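Local coordinates for GTPase-activating protein skywalker (Drosophila melanogaster, PDB 6R82) that acts as a GTPase-activating protein for Rab35, regulating synaptic vesicle protein recycling at neuromuscular boutons, and is represented here by its TLDc domain, at residues A145-E150 / F154-S159; F78-K83 / G87-Y92; K7-T10 / L15-L18. All blocks are in the same frame, centred on the assembly; numbering follows the deposited sequence.

Interaction 1. Residues A145-E150 / F154-S159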
loop_
_atom_site.group_PDB
_atom_site.type_symbol
_atom_site.label_atom_id
_atom_site.label_comp_id
_atom_site.label_asym_id
_atom_site.label_seq_id
_atom_site.Cartn_x
_atom_site.Cartn_y
_atom_site.Cartn_z
ATOM N N ALA A 145 0.749 -4.059 -9.758
ATOM C CA ALA A 145 1.375 -2.756 -9.547
ATOM C C ALA A 145 2.453 -2.818 -8.473
ATOM O O ALA A 145 3.552 -2.282 -8.654
ATOM C CB ALA A 145 0.315 -1.721 -9.183
ATOM N N ILE A 146 2.150 -3.433 -7.329
ATOM C CA ILE A 146 3.134 -3.670 -6.278
ATOM C C ILE A 146 3.025 -5.129 -5.862
ATOM O O ILE A 146 1.917 -5.632 -5.644
ATOM C CB ILE A 146 2.936 -2.750 -5.054
ATOM C CG1 ILE A 146 2.958 -1.281 -5.461
ATOM C CG2 ILE A 146 4.012 -2.996 -4.005
ATOM C CD1 ILE A 146 2.884 -0.333 -4.276
ATOM N N TRP A 147 4.169 -5.801 -5.753
ATOM C CA TRP A 147 4.237 -7.200 -5.348
ATOM C C TRP A 147 5.451 -7.348 -4.454
ATOM O O TRP A 147 6.516 -6.825 -4.780
ATOM C CB TRP A 147 4.347 -8.135 -6.561
ATOM C CG TRP A 147 4.330 -9.608 -6.202
ATOM C CD1 TRP A 147 3.260 -10.447 -6.255
ATOM C CD2 TRP A 147 5.435 -10.395 -5.729
ATOM N NE1 TRP A 147 3.629 -11.715 -5.854
ATOM C CE2 TRP A 147 4.956 -11.706 -5.520
ATOM C CE3 TRP A 147 6.780 -10.117 -5.465
ATOM C CZ2 TRP A 147 5.774 -12.734 -5.058
ATOM C CZ3 TRP A 147 7.591 -11.138 -5.006
ATOM C CH2 TRP A 147 7.087 -12.433 -4.806
ATOM N N MET A 148 5.295 -8.030 -3.325
ATOM C CA MET A 148 6.380 -8.190 -2.368
ATOM C C MET A 148 6.348 -9.596 -1.788
ATOM O O MET A 148 5.282 -10.192 -1.640
ATOM C CB MET A 148 6.280 -7.152 -1.243
ATOM C CG MET A 148 6.614 -5.727 -1.663
ATOM S SD MET A 148 6.707 -4.588 -0.252
ATOM C CE MET A 148 4.945 -4.479 0.136
ATOM N N ASP A 149 7.521 -10.120 -1.453
ATOM C CA ASP A 149 7.628 -11.510 -1.031
ATOM C C ASP A 149 7.463 -11.644 0.484
ATOM O O ASP A 149 7.350 -10.660 1.222
ATOM C CB ASP A 149 8.954 -12.130 -1.517
ATOM C CG ASP A 149 10.208 -11.587 -0.799
ATOM O OD1 ASP A 149 10.143 -11.077 0.342
ATOM O OD2 ASP A 149 11.304 -11.706 -1.401
ATOM N N GLU A 150 7.460 -12.896 0.945
ATOM C CA GLU A 150 7.139 -13.217 2.330
ATOM C C GLU A 150 8.192 -12.729 3.310
ATOM O O GLU A 150 7.927 -12.717 4.517
ATOM C CB GLU A 150 6.956 -14.731 2.499
ATOM C CG GLU A 150 8.261 -15.521 2.394
ATOM C CD GLU A 150 8.038 -17.023 2.240
ATOM O OE1 GLU A 150 8.398 -17.775 3.173
ATOM O OE2 GLU A 150 7.505 -17.451 1.191
ATOM N N PHE A 154 12.442 -8.644 -1.300
ATOM C CA PHE A 154 12.404 -8.356 -2.727
ATOM C C PHE A 154 10.969 -8.165 -3.196
ATOM O O PHE A 154 10.030 -8.738 -2.636
ATOM C CB PHE A 154 13.039 -9.478 -3.572
ATOM C CG PHE A 154 14.453 -9.811 -3.203
ATOM C CD1 PHE A 154 15.441 -8.845 -3.261
ATOM C CD2 PHE A 154 14.796 -11.101 -2.812
ATOM C CE1 PHE A 154 16.748 -9.142 -2.922
ATOM C CE2 PHE A 154 16.108 -11.408 -2.472
ATOM C CZ PHE A 154 17.084 -10.424 -2.529
ATOM N N GLY A 155 10.814 -7.390 -4.268
ATOM C CA GLY A 155 9.506 -7.103 -4.810
ATOM C C GLY A 155 9.588 -6.726 -6.271
ATOM O O GLY A 155 10.671 -6.559 -6.837
ATOM N N LYS A 156 8.415 -6.592 -6.880
ATOM C CA LYS A 156 8.307 -6.274 -8.292
ATOM C C LYS A 156 7.239 -5.208 -8.472
ATOM O O LYS A 156 6.402 -4.982 -7.594
ATOM C CB LYS A 156 7.962 -7.517 -9.126
ATOM C CG LYS A 156 8.970 -8.664 -8.986
ATOM C CD LYS A 156 8.654 -9.804 -9.949
ATOM C CE LYS A 156 7.687 -10.817 -9.349
ATOM N NZ LYS A 156 8.383 -12.079 -8.938
ATOM N N THR A 157 7.277 -4.547 -9.626
ATOM C CA THR A 157 6.250 -3.577 -9.963
ATOM C C THR A 157 6.036 -3.583 -11.469
ATOM O O THR A 157 6.992 -3.659 -12.242
ATOM C CB THR A 157 6.620 -2.173 -9.482
ATOM O OG1 THR A 157 5.720 -1.223 -10.063
ATOM C CG2 THR A 157 8.043 -1.837 -9.882
ATOM N N ASP A 158 4.772 -3.484 -11.868
ATOM C CA ASP A 158 4.356 -3.639 -13.250
ATOM C C ASP A 158 3.166 -2.717 -13.469
ATOM O O ASP A 158 2.575 -2.202 -12.518
ATOM C CB ASP A 158 4.001 -5.109 -13.543
ATOM C CG ASP A 158 3.879 -5.419 -15.037
ATOM O OD1 ASP A 158 3.862 -4.477 -15.866
ATOM O OD2 ASP A 158 3.783 -6.624 -15.377
ATOM N N SER A 159 2.821 -2.498 -14.730
ATOM C CA SER A 159 1.551 -1.856 -15.023
ATOM C C SER A 159 0.409 -2.811 -14.715
ATOM O O SER A 159 0.514 -4.023 -14.913
ATOM C CB SER A 159 1.487 -1.425 -16.484
ATOM O OG SER A 159 2.594 -0.605 -16.802
#
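Trp147 and Lys156 face each other as an antiparallel hydrogen-bonded pair in a β-hairpin, each satisfying the other's backbone: Lys156 N gives to Trp147 O at 2.8 Å and Trp147 N to Lys156 O at 3.0 Å. Toward the turn, Asp149 N donates to Phe154 O (3.1 Å). The Asp149 side chain answers, its OD2 accepting Phe154 N at 3.3 Å from above the carboxylate plane, while OD1 takes the turn amides of Asn151 and Arg153. At the other end a chi1 of 169° turns OG1 of Thr157 away from its own N and toward Ala145 O, met at 2.8 Å in the carbonyl plane; OG1 itself accepts from Leu168 N.

On the Trp147 face of the hairpin, the Lys156 chain runs alongside the indole and bends at its last two torsions, which sets NZ over the six-membered ring, 4.3 Å from its centroid, as a cation-pi contact. Gly155 and Met148 form the adjoining non-hydrogen-bonded pair; the Met148 side chain lies on the reverse face and packs on Ile61, Ile136 and Ile176. Strand 146-149 pairs antiparallel with strand 135-138, with a classic bulge where Ala145 and Ile146 both face Ile138, and strand 154-156 pairs with strand 173-185.

Interaction 2. Residues F78-K83 / G87-Y92; sequences FERNVK and GQRQAY
Arg89 and Asn81 carry the polar side-chain part of this surface contact. The arginine grips the amide oxygen side-on with two nitrogens: NE lies 3.0 Å from Asn81 OD1, on a lone pair in the amide plane, and NH2 lies 2.9 Å from Asn81 OD1 but 39° above that plane. The oxygen itself stays within the guanidinium plane, and an Arg89 chain extended as far as NE carries the group across to it. NH2 also donates to Ala131 O, so two acceptors help to fix the rotation of the guanidinium.

A second kind of contact is electrostatic: Arg80 O sits 3.2 Å above the centre of the Arg89 guanidinium plane, where the positive charge probably attracts it without a hydrogen bond.

Backbone bonding is sparse. Gln90 N donates to Val82 O at 2.9 Å, beside the single bridge between Lys83 and Arg89. One water donates to both Glu79 O and Gln90 O.

Both segments belong to the long connection between strands 68-73 and 99-104. Arg80 ties it to helix 44-51 by a cation-pi contact with Tyr48, and to Glu52 just beyond by a salt bridge, while the Arg89 bond to Ala131 O ties it to strand 129-131.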
loop_
_atom_site.group_PDB
_atom_site.type_symbol
_atom_site.label_atom_id
_atom_site.label_comp_id
_atom_site.label_asym_id
_atom_site.label_seq_id
_atom_site.Cartn_x
_atom_site.Cartn_y
_atom_site.Cartn_z
ATOM N N PHE A 78 -6.784 -8.139 7.286
ATOM C CA PHE A 78 -7.524 -9.275 7.823
ATOM C C PHE A 78 -8.475 -9.874 6.796
ATOM O O PHE A 78 -8.742 -11.078 6.834
ATOM C CB PHE A 78 -8.319 -8.832 9.052
ATOM C CG PHE A 78 -9.063 -9.949 9.759
ATOM C CD1 PHE A 78 -8.436 -10.694 10.747
ATOM C CD2 PHE A 78 -10.405 -10.209 9.466
ATOM C CE1 PHE A 78 -9.116 -11.708 11.428
ATOM C CE2 PHE A 78 -11.100 -11.214 10.132
ATOM C CZ PHE A 78 -10.458 -11.969 11.114
ATOM N N GLU A 79 -9.007 -9.055 5.888
ATOM C CA GLU A 79 -9.986 -9.544 4.920
ATOM C C GLU A 79 -9.370 -10.378 3.796
ATOM O O GLU A 79 -10.110 -10.854 2.938
ATOM C CB GLU A 79 -10.769 -8.360 4.331
ATOM C CG GLU A 79 -11.733 -7.734 5.373
ATOM C CD GLU A 79 -12.547 -6.552 4.830
ATOM O OE1 GLU A 79 -12.491 -6.274 3.616
ATOM O OE2 GLU A 79 -13.253 -5.901 5.635
ATOM N N ARG A 80 -8.050 -10.590 3.793
ATOM C CA ARG A 80 -7.431 -11.393 2.744
ATOM C C ARG A 80 -7.968 -12.822 2.710
ATOM O O ARG A 80 -7.823 -13.495 1.681
ATOM C CB ARG A 80 -5.913 -11.411 2.932
ATOM C CG ARG A 80 -5.490 -12.084 4.231
ATOM C CD ARG A 80 -4.026 -11.851 4.556
ATOM N NE ARG A 80 -3.616 -12.604 5.747
ATOM C CZ ARG A 80 -3.758 -12.181 7.005
ATOM N NH1 ARG A 80 -4.310 -10.983 7.277
ATOM N NH2 ARG A 80 -3.359 -12.957 8.001
ATOM N N ASN A 81 -8.584 -13.301 3.802
ATOM C CA ASN A 81 -8.996 -14.694 3.929
ATOM C C ASN A 81 -10.500 -14.881 3.798
ATOM O O ASN A 81 -10.993 -15.987 4.025
ATOM C CB ASN A 81 -8.515 -15.277 5.259
ATOM C CG ASN A 81 -7.026 -15.524 5.273
ATOM O OD1 ASN A 81 -6.477 -16.051 4.309
ATOM N ND2 ASN A 81 -6.358 -15.154 6.369
ATOM N N VAL A 82 -11.238 -13.824 3.447
ATOM C CA VAL A 82 -12.685 -13.923 3.319
ATOM C C VAL A 82 -13.032 -14.903 2.200
ATOM O O VAL A 82 -12.405 -14.904 1.133
ATOM C CB VAL A 82 -13.280 -12.527 3.062
ATOM C CG1 VAL A 82 -14.685 -12.617 2.465
ATOM C CG2 VAL A 82 -13.269 -11.689 4.373
ATOM N N LYS A 83 -14.022 -15.756 2.448
ATOM C CA LYS A 83 -14.526 -16.682 1.440
ATOM C C LYS A 83 -15.863 -16.192 0.892
ATOM O O LYS A 83 -16.655 -15.585 1.613
ATOM C CB LYS A 83 -14.694 -18.089 2.024
ATOM C CG LYS A 83 -13.448 -18.681 2.687
ATOM C CD LYS A 83 -13.750 -20.075 3.217
ATOM C CE LYS A 83 -13.117 -20.312 4.581
ATOM N NZ LYS A 83 -11.624 -20.369 4.513
ATOM N N GLY A 87 -17.782 -20.866 -0.595
ATOM C CA GLY A 87 -16.684 -21.269 0.261
ATOM C C GLY A 87 -15.325 -21.190 -0.394
ATOM O O GLY A 87 -14.370 -21.789 0.110
ATOM N N GLN A 88 -15.208 -20.476 -1.510
ATOM C CA GLN A 88 -13.931 -20.278 -2.168
ATOM C C GLN A 88 -13.286 -18.991 -1.671
ATOM O O GLN A 88 -13.916 -17.930 -1.679
ATOM C CB GLN A 88 -14.102 -20.214 -3.680
ATOM C CG GLN A 88 -12.786 -20.017 -4.392
ATOM C CD GLN A 88 -12.865 -20.345 -5.866
ATOM O OE1 GLN A 88 -13.911 -20.188 -6.492
ATOM N NE2 GLN A 88 -11.749 -20.798 -6.432
ATOM N N ARG A 89 -12.034 -19.088 -1.239
ATOM C CA ARG A 89 -11.315 -17.907 -0.784
ATOM C C ARG A 89 -11.249 -16.857 -1.890
ATOM O O ARG A 89 -10.925 -17.163 -3.039
ATOM C CB ARG A 89 -9.912 -18.297 -0.351
ATOM C CG ARG A 89 -9.139 -17.202 0.363
ATOM C CD ARG A 89 -7.756 -17.728 0.611
ATOM N NE ARG A 89 -6.896 -16.886 1.437
ATOM C CZ ARG A 89 -5.955 -16.085 0.948
ATOM N NH1 ARG A 89 -5.780 -15.992 -0.364
ATOM N NH2 ARG A 89 -5.180 -15.385 1.769
ATOM N N GLN A 90 -11.541 -15.606 -1.538
ATOM C CA GLN A 90 -11.472 -14.524 -2.508
ATOM C C GLN A 90 -10.047 -14.005 -2.600
ATOM O O GLN A 90 -9.449 -13.638 -1.583
ATOM C CB GLN A 90 -12.431 -13.401 -2.114
ATOM C CG GLN A 90 -13.894 -13.782 -2.268
ATOM C CD GLN A 90 -14.238 -14.162 -3.702
ATOM O OE1 GLN A 90 -14.203 -15.344 -4.067
ATOM N NE2 GLN A 90 -14.558 -13.163 -4.526
ATOM N N ALA A 91 -9.502 -13.969 -3.814
ATOM C CA ALA A 91 -8.148 -13.458 -3.999
ATOM C C ALA A 91 -8.080 -11.965 -3.684
ATOM O O ALA A 91 -7.413 -11.546 -2.729
ATOM C CB ALA A 91 -7.674 -13.731 -5.426
ATOM N N TYR A 92 -8.803 -11.151 -4.447
ATOM C CA TYR A 92 -8.696 -9.701 -4.368
ATOM C C TYR A 92 -9.831 -9.117 -3.533
ATOM O O TYR A 92 -10.975 -9.575 -3.610
ATOM C CB TYR A 92 -8.705 -9.082 -5.769
ATOM C CG TYR A 92 -7.343 -9.093 -6.424
ATOM C CD1 TYR A 92 -6.420 -8.089 -6.149
ATOM C CD2 TYR A 92 -6.965 -10.114 -7.308
ATOM C CE1 TYR A 92 -5.167 -8.086 -6.727
ATOM C CE2 TYR A 92 -5.699 -10.116 -7.904
ATOM C CZ TYR A 92 -4.809 -9.097 -7.608
ATOM O OH TYR A 92 -3.549 -9.061 -8.165
HETATM O O HOH W 1 -10.812 -11.462 0.297
#

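Interaction 3. Residues K7-T10 / L15-L18; sequences KTWT and LFTL
Trp9 and Phe16 mark the closest backbone approach of two short successive helices, their CA atoms 7.1 Å apart, with no hydrogen bond between the segments 7-10 and 15-18. The contact is carried by the Phe16 side chain, which leaves its helix toward segment 7-10 and lies against both Thr8 and Trp9. Its ring and the five-membered ring of Trp9 have planes inclined at 34° and centroids 5.1 Å apart, an oblique pairing. The touching corner of the indole is CD1, 3.7 Å from Phe16 CG. A chi1 of -178° carries the Trp9 indole out beside its own carbonyl carbon. The phenyl ring also meets the main chain: Phe16 CE2 comes within 3.6 Å of Trp9 CA. Thr8 O meets that same CE2 at the ring edge, 3.7 Å away. Farther along the rim, Thr8 CG2 approaches Phe16 CZ at 4.1 Å, the two side chains crossing at about a right angle; the threonine hydroxyl is bonded to Asn4 O, just before the helix.

This is helix-helix packing near the N-terminus of this chain, which is the TLDc part of the protein. Helix 13-18 in turn sets Leu15 and Leu18 on strand 57-63, with Leu18 also touching strand 99-104.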
loop_
_atom_site.group_PDB
_atom_site.type_symbol
_atom_site.label_atom_id
_atom_site.label_comp_id
_atom_site.label_asym_id
_atom_site.label_seq_id
_atom_site.Cartn_x
_atom_site.Cartn_y
_atom_site.Cartn_z
ATOM N N LYS A 7 10.340 19.783 13.963
ATOM C CA LYS A 7 10.813 18.405 14.134
ATOM C C LYS A 7 9.775 17.404 13.647
ATOM O O LYS A 7 10.119 16.418 12.981
ATOM C CB LYS A 7 11.172 18.143 15.604
ATOM C CG LYS A 7 11.980 16.856 15.835
ATOM C CD LYS A 7 11.742 16.253 17.230
ATOM C CE LYS A 7 10.381 15.530 17.341
ATOM N NZ LYS A 7 10.348 14.141 16.759
ATOM N N THR A 8 8.494 17.652 13.948
ATOM C CA THR A 8 7.429 16.772 13.474
ATOM C C THR A 8 7.415 16.704 11.954
ATOM O O THR A 8 7.350 15.611 11.369
ATOM C CB THR A 8 6.079 17.255 14.005
ATOM O OG1 THR A 8 6.107 17.248 15.437
ATOM C CG2 THR A 8 4.931 16.378 13.498
ATOM N N TRP A 9 7.475 17.870 11.291
ATOM C CA TRP A 9 7.509 17.884 9.833
ATOM C C TRP A 9 8.739 17.159 9.313
ATOM O O TRP A 9 8.648 16.369 8.371
ATOM C CB TRP A 9 7.493 19.319 9.279
ATOM C CG TRP A 9 7.474 19.314 7.752
ATOM C CD1 TRP A 9 6.365 19.255 6.940
ATOM C CD2 TRP A 9 8.609 19.307 6.875
ATOM N NE1 TRP A 9 6.746 19.247 5.609
ATOM C CE2 TRP A 9 8.118 19.278 5.546
ATOM C CE3 TRP A 9 9.995 19.334 7.083
ATOM C CZ2 TRP A 9 8.967 19.280 4.434
ATOM C CZ3 TRP A 9 10.837 19.346 5.977
ATOM C CH2 TRP A 9 10.321 19.312 4.672
ATOM N N THR A 10 9.910 17.436 9.899
ATOM C CA THR A 10 11.146 16.859 9.363
ATOM C C THR A 10 11.136 15.334 9.452
ATOM O O THR A 10 11.567 14.647 8.519
ATOM C CB THR A 10 12.370 17.421 10.099
ATOM O OG1 THR A 10 12.348 18.856 10.065
ATOM C CG2 THR A 10 13.664 16.922 9.439
ATOM N N LEU A 15 4.741 11.832 4.756
ATOM C CA LEU A 15 3.327 11.916 5.111
ATOM C C LEU A 15 2.753 13.285 4.776
ATOM O O LEU A 15 1.653 13.388 4.214
ATOM C CB LEU A 15 3.135 11.631 6.601
ATOM C CG LEU A 15 3.170 10.175 7.067
ATOM C CD1 LEU A 15 2.860 10.115 8.546
ATOM C CD2 LEU A 15 2.154 9.390 6.293
ATOM N N PHE A 16 3.479 14.353 5.133
ATOM C CA PHE A 16 2.983 15.702 4.876
ATOM C C PHE A 16 2.890 15.981 3.385
ATOM O O PHE A 16 1.974 16.690 2.948
ATOM C CB PHE A 16 3.871 16.732 5.583
ATOM C CG PHE A 16 3.645 16.796 7.071
ATOM C CD1 PHE A 16 2.541 17.458 7.588
ATOM C CD2 PHE A 16 4.522 16.177 7.954
ATOM C CE1 PHE A 16 2.307 17.502 8.959
ATOM C CE2 PHE A 16 4.307 16.224 9.326
ATOM C CZ PHE A 16 3.193 16.897 9.833
ATOM N N THR A 17 3.800 15.399 2.588
ATOM C CA THR A 17 3.719 15.520 1.131
ATOM C C THR A 17 2.488 14.818 0.590
ATOM O O THR A 17 1.845 15.313 -0.341
ATOM C CB THR A 17 4.974 14.935 0.475
ATOM O OG1 THR A 17 6.139 15.511 1.075
ATOM C CG2 THR A 17 4.989 15.215 -1.015
ATOM N N LEU A 18 2.156 13.650 1.151
ATOM C CA LEU A 18 1.019 12.856 0.687
ATOM C C LEU A 18 -0.327 13.354 1.203
ATOM O O LEU A 18 -1.362 12.933 0.674
ATOM C CB LEU A 18 1.164 11.400 1.147
ATOM C CG LEU A 18 2.269 10.574 0.527
ATOM C CD1 LEU A 18 2.251 9.199 1.147
ATOM C CD2 LEU A 18 2.055 10.497 -0.970
#

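Overall arrangement
The three contacts show how one domain combines a sheet hairpin with local closures at its periphery. Along the chain they follow in series, interaction 3 first, then interaction 2, then interaction 1. Interactions 2 and 3 lie on opposite sides of the chain's centre, their own centres about 35 Å apart; interaction 1 is nearer the middle, with its centre about 20 Å from that of interaction 2 and about 26 Å from that of interaction 3. None touches another. The antiparallel sheet links them: interaction 1 forms part of it, interaction 2 reaches strand 129-131, and interaction 3 backs onto strands 57-63 and 99-104. They are thus separate local closures of a single TLDc domain.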